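Dehydroascorbate reductase (Chlamydomonas reinhardtii, PDB 5XFT) probably catalyses the reduction of L-dehydroascorbate to L-ascorbate, using two glutathione molecules that end as glutathione disulfide. Local coordinates at residues L162-V167 with A209-H214. Sequence-based numbering, arbitrary orientation.
Sequences LYHAVV and AGWERH
His164 and Trp211 join helix 153-173 to helix 204-212 through one side-chain hydrogen bond. The bond ties the His164 segment, in the helical C-terminal domain of the glutathione S-transferase fold, to the helix near the C-terminus of the chain. The indole N-H donates from Trp211 NE1 to His164 ND1 over 3.1 Å. The bond is fairly straight, with an angle of 158° at the hydrogen. It lies close to both ring planes, so the N-H points at the edge of the imidazole at ND1.

The two rings meet at their edges. Their planes stand at 74°, and neither ring covers the face of the other. Each side chain has CG anti to its own carbonyl carbon, chi1 -80° in His164, and reaches toward the other helix. The alpha carbons of His164 and Trp211 stay 9.2 Å apart.

Nonpolar side chains pack on the pair. Phe107 of helix 103-112 touches both side chains and meets the Trp211 ring edge-to-face, while Ile207 packs on His164.

With an alanine at His164, the buried indole N-H would probably be left without its acceptor. Accepting at ND1 implies that this nitrogen carries no proton. The imidazole proton is then probably on NE2, consistent with its weak hydrogen bond to Asp20 O beside the putative CxxC helix start.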
loop_
_atom_site.group_PDB
_atom_site.type_symbol
_atom_site.label_atom_id
_atom_site.label_comp_id
_atom_site.label_asym_id
_atom_site.label_seq_id
_atom_site.Cartn_x
_atom_site.Cartn_y
_atom_site.Cartn_z
ATOM N N LEU A 162 2.255 6.235 1.163
ATOM C CA LEU A 162 2.646 7.298 2.083
ATOM C C LEU A 162 3.550 6.762 3.187
ATOM O O LEU A 162 4.504 7.437 3.601
ATOM C CB LEU A 162 1.399 7.959 2.671
ATOM C CG LEU A 162 1.605 9.106 3.656
ATOM C CD1 LEU A 162 2.181 10.320 2.955
ATOM C CD2 LEU A 162 0.292 9.447 4.336
ATOM N N TYR A 163 3.254 5.557 3.679
ATOM C CA TYR A 163 4.102 4.900 4.670
ATOM C C TYR A 163 5.536 4.790 4.167
ATOM O O TYR A 163 6.489 5.234 4.830
ATOM C CB TYR A 163 3.522 3.516 4.968
ATOM C CG TYR A 163 4.051 2.815 6.202
ATOM C CD1 TYR A 163 4.661 3.518 7.232
ATOM C CD2 TYR A 163 3.944 1.437 6.323
ATOM C CE1 TYR A 163 5.134 2.864 8.350
ATOM C CE2 TYR A 163 4.411 0.779 7.431
ATOM C CZ TYR A 163 5.008 1.490 8.443
ATOM O OH TYR A 163 5.475 0.817 9.547
ATOM N N HIS A 164 5.698 4.208 2.974
ATOM C CA HIS A 164 7.015 4.123 2.355
ATOM C C HIS A 164 7.644 5.499 2.195
ATOM O O HIS A 164 8.849 5.667 2.417
ATOM C CB HIS A 164 6.912 3.430 0.999
ATOM C CG HIS A 164 6.843 1.940 1.088
ATOM N ND1 HIS A 164 7.815 1.120 0.556
ATOM C CD2 HIS A 164 5.921 1.121 1.644
ATOM C CE1 HIS A 164 7.495 -0.141 0.780
ATOM N NE2 HIS A 164 6.350 -0.169 1.440
ATOM N N ALA A 165 6.845 6.499 1.817
ATOM C CA ALA A 165 7.392 7.827 1.554
ATOM C C ALA A 165 7.998 8.430 2.816
ATOM O O ALA A 165 9.166 8.835 2.824
ATOM C CB ALA A 165 6.312 8.743 0.974
ATOM N N VAL A 166 7.226 8.484 3.904
ATOM C CA VAL A 166 7.740 9.136 5.103
ATOM C C VAL A 166 8.899 8.338 5.697
ATOM O O VAL A 166 9.944 8.908 6.041
ATOM C CB VAL A 166 6.613 9.394 6.128
ATOM C CG1 VAL A 166 5.522 10.257 5.512
ATOM C CG2 VAL A 166 6.017 8.103 6.660
ATOM N N VAL A 167 8.764 7.009 5.773
ATOM C CA VAL A 167 9.808 6.202 6.405
ATOM C C VAL A 167 11.097 6.266 5.596
ATOM O O VAL A 167 12.164 6.639 6.106
ATOM C CB VAL A 167 9.334 4.750 6.586
ATOM C CG1 VAL A 167 10.497 3.863 6.997
ATOM C CG2 VAL A 167 8.220 4.685 7.621
ATOM N N ALA A 209 15.054 -1.940 4.360
ATOM C CA ALA A 209 15.739 -3.042 3.698
ATOM C C ALA A 209 15.237 -3.226 2.274
ATOM O O ALA A 209 16.024 -3.510 1.364
ATOM C CB ALA A 209 15.556 -4.331 4.501
ATOM N N GLY A 210 13.927 -3.077 2.064
ATOM C CA GLY A 210 13.400 -3.158 0.715
ATOM C C GLY A 210 14.045 -2.146 -0.210
ATOM O O GLY A 210 14.426 -2.474 -1.335
ATOM N N TRP A 211 14.208 -0.911 0.264
ATOM C CA TRP A 211 14.735 0.136 -0.605
ATOM C C TRP A 211 16.259 0.115 -0.706
ATOM O O TRP A 211 16.805 0.493 -1.750
ATOM C CB TRP A 211 14.240 1.495 -0.121
ATOM C CG TRP A 211 12.829 1.736 -0.526
ATOM C CD1 TRP A 211 11.708 1.615 0.249
ATOM C CD2 TRP A 211 12.379 2.102 -1.831
ATOM N NE1 TRP A 211 10.583 1.910 -0.495
ATOM C CE2 TRP A 211 10.971 2.207 -1.777
ATOM C CE3 TRP A 211 13.030 2.360 -3.042
ATOM C CZ2 TRP A 211 10.207 2.560 -2.888
ATOM C CZ3 TRP A 211 12.272 2.716 -4.142
ATOM C CH2 TRP A 211 10.873 2.813 -4.057
ATOM N N GLU A 212 16.955 -0.325 0.347
ATOM C CA GLU A 212 18.401 -0.526 0.279
ATOM C C GLU A 212 18.781 -1.456 -0.861
ATOM O O GLU A 212 19.858 -1.308 -1.449
ATOM C CB GLU A 212 18.919 -1.084 1.605
ATOM C CG GLU A 212 19.405 -0.025 2.575
ATOM C CD GLU A 212 19.578 -0.555 3.985
ATOM O OE1 GLU A 212 20.124 0.189 4.828
ATOM O OE2 GLU A 212 19.162 -1.704 4.255
ATOM N N ARG A 213 17.905 -2.411 -1.191
ATOM C CA ARG A 213 18.075 -3.268 -2.360
ATOM C C ARG A 213 18.256 -2.473 -3.650
ATOM O O ARG A 213 18.641 -3.060 -4.664
ATOM C CB ARG A 213 16.866 -4.217 -2.477
ATOM C CG ARG A 213 17.061 -5.491 -3.301
ATOM C CD ARG A 213 15.768 -6.327 -3.311
ATOM N NE ARG A 213 15.806 -7.369 -4.334
ATOM C CZ ARG A 213 14.831 -7.579 -5.219
ATOM N NH1 ARG A 213 13.738 -6.827 -5.200
ATOM N NH2 ARG A 213 14.933 -8.539 -6.128
ATOM N N HIS A 214 18.003 -1.156 -3.641
ATOM C CA HIS A 214 18.197 -0.318 -4.820
ATOM C C HIS A 214 18.936 0.986 -4.550
ATOM O O HIS A 214 19.180 1.740 -5.498
ATOM C CB HIS A 214 16.846 -0.004 -5.478
ATOM C CG HIS A 214 16.026 -1.223 -5.752
ATOM N ND1 HIS A 214 16.422 -2.198 -6.642
ATOM C CD2 HIS A 214 14.851 -1.645 -5.228
ATOM C CE1 HIS A 214 15.518 -3.162 -6.666
ATOM N NE2 HIS A 214 14.554 -2.850 -5.816
#